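Local structure of uric acid oxidase (Arthrobacter globiformis, 1VAY) at residues Lys147-Glu152 against Thr167-Leu172; Ser151-Phe156 against Ser209-Gln214. The protein catalyses the oxidation of uric acid by molecular oxygen to 5-hydroxyisourate, which is then processed further to (S)-allantoin. All blocks are in the same frame, centred on the assembly; numbering follows the deposited sequence.

Overall arrangement
Both interactions start from the same excursion between strands 133-147 and 172-182, share Ser151 and Glu152, and have centres about 9 Å apart. Both are partly buried, well away from the middle of the chain, and both touch 8-azaxanthine. Interaction 1 joins the two legs of that excursion, running from a sheet pair, beside the second subunit, whose strand pairs with Lys147, to the arginine that grips the ligand. Interaction 2 ties the outgoing leg to the start of helix 212-226, beside the third subunit, with a single direct hydrogen bond between the segments, two bridging waters and an aromatic face on the ligand. A shared water, and a probable hydrogen bond from Phe153 N to Thr167 O, join the two.

Interaction 1: Lys147-Glu152 against Thr167-Leu172; sequences KSTGSE and TTDRIL. With AZA (8-azaxanthine), chain I.
Lys147 and Leu172 form an antiparallel hydrogen-bonded pair: Lys147 N reaches Leu172 O at 2.9 Å, and Leu172 N returns to Lys147 O at 3.0 Å. Farther along, backbone pairing thins to a weak bond from Arg170 N to Ser151 O.

Side-chain bonds take over. Arg170 NE gives a nearly straight bond (166°) to Ser151 OG, 3.0 Å away and in the guanidinium plane. Arg170 NH2 donates to O2 of 8-azaxanthine at 2.9 Å and gives a second bond to a water that also holds Ser151 OG and Glu152 O. With CG between its backbone N and carbonyl carbon (chi1 70°) and the chain extended beyond, Arg170 sends its guanidinium past Ser151 to the ligand. Shortening this side chain to alanine would remove its guanidinium and is likely to leave ligand O2 short of a donor and Ser151 OG without its NE partner. Thr149 OG1 donates to Asp169 OD1 (3.0 Å) from above the carboxylate plane, while Asp169 OD2 makes a salt bridge to Arg22 of the second subunit.

Apolar contact is modest: Leu172 CB rests 3.9 Å from Ser151 CB. The arrangement is a long loop between two neighbouring antiparallel strands, whose returning leg supplies the arginine of uricase's urate site.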
loop_
_atom_site.group_PDB
_atom_site.type_symbol
_atom_site.label_atom_id
_atom_site.label_comp_id
_atom_site.label_asym_id
_atom_site.label_seq_id
_atom_site.Cartn_x
_atom_site.Cartn_y
_atom_site.Cartn_z
ATOM N N LYS A 147 13.422 -14.782 -15.320
ATOM C CA LYS A 147 14.261 -15.417 -16.331
ATOM C C LYS A 147 13.768 -14.825 -17.640
ATOM O O LYS A 147 12.560 -14.797 -17.884
ATOM C CB LYS A 147 14.059 -16.932 -16.359
ATOM C CG LYS A 147 14.230 -17.616 -15.018
ATOM C CD LYS A 147 15.128 -18.845 -15.109
ATOM C CE LYS A 147 14.693 -19.786 -16.207
ATOM N NZ LYS A 147 15.700 -20.857 -16.401
ATOM N N SER A 148 14.697 -14.351 -18.467
ATOM C CA SER A 148 14.355 -13.740 -19.747
ATOM C C SER A 148 14.167 -14.778 -20.855
ATOM O O SER A 148 13.637 -14.473 -21.925
ATOM C CB SER A 148 15.442 -12.741 -20.145
ATOM O OG SER A 148 16.714 -13.367 -20.139
ATOM N N THR A 149 14.618 -16.000 -20.594
ATOM C CA THR A 149 14.477 -17.095 -21.543
ATOM C C THR A 149 14.633 -18.389 -20.750
ATOM O O THR A 149 14.761 -18.353 -19.525
ATOM C CB THR A 149 15.534 -17.011 -22.674
ATOM O OG1 THR A 149 15.161 -17.892 -23.741
ATOM C CG2 THR A 149 16.925 -17.388 -22.155
ATOM N N GLY A 150 14.612 -19.526 -21.429
ATOM C CA GLY A 150 14.735 -20.787 -20.720
ATOM C C GLY A 150 13.439 -21.086 -19.996
ATOM O O GLY A 150 13.437 -21.602 -18.873
ATOM N N SER A 151 12.330 -20.730 -20.640
ATOM C CA SER A 151 10.993 -20.950 -20.103
ATOM C C SER A 151 10.041 -21.198 -21.261
ATOM O O SER A 151 10.018 -20.436 -22.238
ATOM C CB SER A 151 10.512 -19.734 -19.294
ATOM O OG SER A 151 9.181 -19.921 -18.807
ATOM N N GLU A 152 9.264 -22.274 -21.146
ATOM C CA GLU A 152 8.299 -22.654 -22.162
ATOM C C GLU A 152 6.969 -23.001 -21.504
ATOM O O GLU A 152 6.904 -23.206 -20.292
ATOM C CB GLU A 152 8.786 -23.887 -22.923
ATOM C CG GLU A 152 10.140 -23.749 -23.604
ATOM C CD GLU A 152 10.522 -25.000 -24.393
ATOM O OE1 GLU A 152 9.668 -25.512 -25.150
ATOM O OE2 GLU A 152 11.677 -25.466 -24.263
ATOM N N THR A 167 4.072 -21.622 -26.548
ATOM C CA THR A 167 5.306 -20.874 -26.715
ATOM C C THR A 167 6.490 -21.679 -26.197
ATOM O O THR A 167 6.349 -22.461 -25.255
ATOM C CB THR A 167 5.244 -19.526 -25.965
ATOM O OG1 THR A 167 6.443 -18.785 -26.208
ATOM C CG2 THR A 167 5.101 -19.753 -24.481
ATOM N N THR A 168 7.652 -21.496 -26.820
ATOM C CA THR A 168 8.857 -22.198 -26.385
ATOM C C THR A 168 9.904 -21.192 -25.924
ATOM O O THR A 168 11.044 -21.557 -25.663
ATOM C CB THR A 168 9.487 -23.049 -27.514
ATOM O OG1 THR A 168 9.951 -22.183 -28.555
ATOM C CG2 THR A 168 8.473 -24.050 -28.077
ATOM N N ASP A 169 9.517 -19.924 -25.830
ATOM C CA ASP A 169 10.439 -18.883 -25.388
ATOM C C ASP A 169 9.613 -17.753 -24.789
ATOM O O ASP A 169 8.902 -17.037 -25.503
ATOM C CB ASP A 169 11.270 -18.370 -26.573
ATOM C CG ASP A 169 12.532 -17.609 -26.134
ATOM O OD1 ASP A 169 12.585 -17.090 -24.998
ATOM O OD2 ASP A 169 13.476 -17.515 -26.947
ATOM N N ARG A 170 9.696 -17.603 -23.473
ATOM C CA ARG A 170 8.939 -16.567 -22.789
ATOM C C ARG A 170 9.647 -16.160 -21.499
ATOM O O ARG A 170 10.581 -16.830 -21.049
ATOM C CB ARG A 170 7.546 -17.084 -22.432
ATOM C CG ARG A 170 7.579 -18.136 -21.331
ATOM C CD ARG A 170 6.207 -18.449 -20.773
ATOM N NE ARG A 170 6.308 -19.370 -19.645
ATOM C CZ ARG A 170 5.278 -19.794 -18.922
ATOM N NH1 ARG A 170 4.039 -19.388 -19.199
ATOM N NH2 ARG A 170 5.488 -20.622 -17.911
ATOM N N ILE A 171 9.199 -15.057 -20.908
ATOM C CA ILE A 171 9.760 -14.589 -19.648
ATOM C C ILE A 171 9.015 -15.282 -18.517
ATOM O O ILE A 171 7.809 -15.500 -18.605
ATOM C CB ILE A 171 9.592 -13.047 -19.473
ATOM C CG1 ILE A 171 10.684 -12.306 -20.252
ATOM C CG2 ILE A 171 9.650 -12.669 -17.998
ATOM C CD1 ILE A 171 10.688 -10.805 -20.048
ATOM N N LEU A 172 9.736 -15.654 -17.466
ATOM C CA LEU A 172 9.106 -16.277 -16.307
ATOM C C LEU A 172 9.522 -15.459 -15.093
ATOM O O LEU A 172 10.689 -15.485 -14.685
ATOM C CB LEU A 172 9.558 -17.728 -16.128
ATOM C CG LEU A 172 8.901 -18.438 -14.936
ATOM C CD1 LEU A 172 7.396 -18.521 -15.181
ATOM C CD2 LEU A 172 9.487 -19.831 -14.754
HETATM N N1 AZA I . 1.466 -22.518 -15.763
HETATM C C2 AZA I . 2.437 -21.885 -16.503
HETATM O O2 AZA I . 3.613 -22.110 -16.315
HETATM N N3 AZA I . 2.068 -20.990 -17.455
HETATM C C4 AZA I . 0.784 -20.742 -17.666
HETATM C C5 AZA I . -0.206 -21.362 -16.943
HETATM C C6 AZA I . 0.111 -22.333 -15.897
HETATM O O6 AZA I . -0.675 -22.953 -15.179
HETATM N N7 AZA I . -1.379 -20.909 -17.380
HETATM N N8 AZA I . -1.040 -20.036 -18.349
HETATM N N9 AZA I . 0.275 -19.905 -18.555
HETATM O O HOH W 1 11.680 -15.072 -23.879
HETATM O O HOH W 2 7.789 -21.990 -18.008
#

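Interaction 2: Ser151-Phe156 against Ser209-Gln214; sequences SEFHGF and SLALQQ. With AZA (8-azaxanthine), chain I.
The urate pocket of uricase is built here from a loop and a helix start: Phe153 comes from segment 151-156, and the first turn of helix 212-226, with Ala211 at its N-cap position, closes in from the other segment. The backbones meet in a single bridge between Ser151 and Ser209. Its bond runs from Glu152 N to Ser209 O, short at 2.6 Å and almost in line with the carbonyl, while Ser151 CA adds a CA-H...O contact to the same oxygen. Just beyond, Glu152 O and Leu210 O, two acceptors, come within 3.0 Å of each other, and each receives a proton from a water. The water on Glu152 O, shared with the Arg170 site, also bonds Ser209 OG; the other accepts from His154 N. Leu210 O has a further donor in Asn51 of the third subunit.

Leu210 CD2 lies alongside the Glu152 chain, 4.1 Å from its CB. The His154 ring turns back to give NE2 to Glu152 OE1 at 2.8 Å, the carboxylate being met from above its plane, and His208 holds the other oxygen, so each carboxylate oxygen has a histidine partner.

Phe153, with CG anti to its N (chi1 -170°), lays a ring face over 8-azaxanthine: ligand N3 sits 3.3 Å above the ring centre. Ala211 CB touches the edge of this ring, 4.2 Å from Phe153 CD1. The helix start supplies the polar grip. Leu212 N donates to ligand O2 at 2.8 Å, the oxygen that also takes the Arg170 bond, and Thr57 N of the third subunit binds the ligand too. Bent at chi2 (86°), Gln213 offers its amide as a two-point clamp: Gln213 OE1 accepts from ligand N1, and Gln213 NE2 donates to ligand O6, each at 3.0 Å and nearly straight.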
loop_
_atom_site.group_PDB
_atom_site.type_symbol
_atom_site.label_atom_id
_atom_site.label_comp_id
_atom_site.label_asym_id
_atom_site.label_seq_id
_atom_site.Cartn_x
_atom_site.Cartn_y
_atom_site.Cartn_z
ATOM N N SER A 151 12.330 -20.730 -20.640
ATOM C CA SER A 151 10.993 -20.950 -20.103
ATOM C C SER A 151 10.041 -21.198 -21.261
ATOM O O SER A 151 10.018 -20.436 -22.238
ATOM C CB SER A 151 10.512 -19.734 -19.294
ATOM O OG SER A 151 9.181 -19.921 -18.807
ATOM N N GLU A 152 9.264 -22.274 -21.146
ATOM C CA GLU A 152 8.299 -22.654 -22.162
ATOM C C GLU A 152 6.969 -23.001 -21.504
ATOM O O GLU A 152 6.904 -23.206 -20.292
ATOM C CB GLU A 152 8.786 -23.887 -22.923
ATOM C CG GLU A 152 10.140 -23.749 -23.604
ATOM C CD GLU A 152 10.522 -25.000 -24.393
ATOM O OE1 GLU A 152 9.668 -25.512 -25.150
ATOM O OE2 GLU A 152 11.677 -25.466 -24.263
ATOM N N PHE A 153 5.914 -23.047 -22.314
ATOM C CA PHE A 153 4.582 -23.434 -21.862
ATOM C C PHE A 153 3.759 -23.866 -23.062
ATOM O O PHE A 153 3.259 -23.036 -23.828
ATOM C CB PHE A 153 3.840 -22.307 -21.135
ATOM C CG PHE A 153 2.575 -22.775 -20.451
ATOM C CD1 PHE A 153 2.624 -23.787 -19.490
ATOM C CD2 PHE A 153 1.335 -22.228 -20.780
ATOM C CE1 PHE A 153 1.454 -24.250 -18.863
ATOM C CE2 PHE A 153 0.156 -22.683 -20.160
ATOM C CZ PHE A 153 0.219 -23.696 -19.199
ATOM N N HIS A 154 3.620 -25.176 -23.216
ATOM C CA HIS A 154 2.869 -25.743 -24.323
ATOM C C HIS A 154 2.333 -27.120 -23.946
ATOM O O HIS A 154 2.723 -27.691 -22.925
ATOM C CB HIS A 154 3.770 -25.843 -25.562
ATOM C CG HIS A 154 5.120 -26.433 -25.285
ATOM N ND1 HIS A 154 5.318 -27.781 -25.074
ATOM C CD2 HIS A 154 6.341 -25.856 -25.184
ATOM C CE1 HIS A 154 6.602 -28.009 -24.857
ATOM N NE2 HIS A 154 7.245 -26.857 -24.919
ATOM N N GLY A 155 1.429 -27.641 -24.768
ATOM C CA GLY A 155 0.866 -28.951 -24.500
ATOM C C GLY A 155 -0.342 -28.933 -23.584
ATOM O O GLY A 155 -0.821 -29.988 -23.179
ATOM N N PHE A 156 -0.839 -27.751 -23.241
ATOM C CA PHE A 156 -2.011 -27.684 -22.377
ATOM C C PHE A 156 -3.264 -27.917 -23.217
ATOM O O PHE A 156 -3.245 -27.743 -24.437
ATOM C CB PHE A 156 -2.091 -26.327 -21.672
ATOM C CG PHE A 156 -1.946 -25.152 -22.596
ATOM C CD1 PHE A 156 -0.685 -24.701 -22.976
ATOM C CD2 PHE A 156 -3.071 -24.506 -23.100
ATOM C CE1 PHE A 156 -0.545 -23.622 -23.846
ATOM C CE2 PHE A 156 -2.941 -23.423 -23.973
ATOM C CZ PHE A 156 -1.673 -22.983 -24.346
ATOM N N SER A 209 12.531 -24.340 -17.538
ATOM C CA SER A 209 11.108 -24.416 -17.234
ATOM C C SER A 209 10.103 -24.722 -18.334
ATOM O O SER A 209 10.042 -24.023 -19.343
ATOM C CB SER A 209 10.677 -23.127 -16.539
ATOM O OG SER A 209 9.322 -23.205 -16.158
ATOM N N LEU A 210 9.302 -25.765 -18.114
ATOM C CA LEU A 210 8.253 -26.151 -19.050
ATOM C C LEU A 210 6.925 -25.668 -18.467
ATOM O O LEU A 210 5.881 -25.723 -19.125
ATOM C CB LEU A 210 8.220 -27.670 -19.252
ATOM C CG LEU A 210 9.415 -28.276 -20.008
ATOM C CD1 LEU A 210 9.185 -29.765 -20.249
ATOM C CD2 LEU A 210 9.588 -27.563 -21.338
ATOM N N ALA A 211 6.985 -25.192 -17.225
ATOM C CA ALA A 211 5.820 -24.669 -16.519
ATOM C C ALA A 211 6.220 -24.181 -15.124
ATOM O O ALA A 211 7.128 -24.737 -14.497
ATOM C CB ALA A 211 4.742 -25.742 -16.413
ATOM N N LEU A 212 5.549 -23.141 -14.637
ATOM C CA LEU A 212 5.870 -22.617 -13.316
ATOM C C LEU A 212 5.727 -23.760 -12.303
ATOM O O LEU A 212 6.452 -23.810 -11.310
ATOM C CB LEU A 212 4.935 -21.462 -12.944
ATOM C CG LEU A 212 5.535 -20.348 -12.069
ATOM C CD1 LEU A 212 4.417 -19.451 -11.552
ATOM C CD2 LEU A 212 6.307 -20.934 -10.909
ATOM N N GLN A 213 4.789 -24.666 -12.568
ATOM C CA GLN A 213 4.564 -25.825 -11.714
ATOM C C GLN A 213 5.848 -26.668 -11.625
ATOM O O GLN A 213 6.288 -27.015 -10.540
ATOM C CB GLN A 213 3.414 -26.690 -12.264
ATOM C CG GLN A 213 2.002 -26.142 -11.996
ATOM C CD GLN A 213 1.538 -25.140 -13.042
ATOM O OE1 GLN A 213 2.341 -24.403 -13.599
ATOM N NE2 GLN A 213 0.232 -25.101 -13.295
ATOM N N GLN A 214 6.446 -26.981 -12.772
ATOM C CA GLN A 214 7.671 -27.777 -12.822
ATOM C C GLN A 214 8.811 -27.077 -12.072
ATOM O O GLN A 214 9.498 -27.690 -11.247
ATOM C CB GLN A 214 8.071 -28.023 -14.288
ATOM C CG GLN A 214 9.463 -28.627 -14.487
ATOM C CD GLN A 214 9.957 -28.493 -15.930
ATOM O OE1 GLN A 214 9.455 -29.158 -16.838
ATOM N NE2 GLN A 214 10.939 -27.624 -16.143
HETATM N N1 AZA I . 1.466 -22.518 -15.763
HETATM C C2 AZA I . 2.437 -21.885 -16.503
HETATM O O2 AZA I . 3.613 -22.110 -16.315
HETATM N N3 AZA I . 2.068 -20.990 -17.455
HETATM C C4 AZA I . 0.784 -20.742 -17.666
HETATM C C5 AZA I . -0.206 -21.362 -16.943
HETATM C C6 AZA I . 0.111 -22.333 -15.897
HETATM O O6 AZA I . -0.675 -22.953 -15.179
HETATM N N7 AZA I . -1.379 -20.909 -17.380
HETATM N N8 AZA I . -1.040 -20.036 -18.349
HETATM N N9 AZA I . 0.275 -19.905 -18.555
HETATM O O HOH W 2 7.789 -21.990 -18.008
HETATM O O HOH W 3 5.638 -26.393 -21.768
#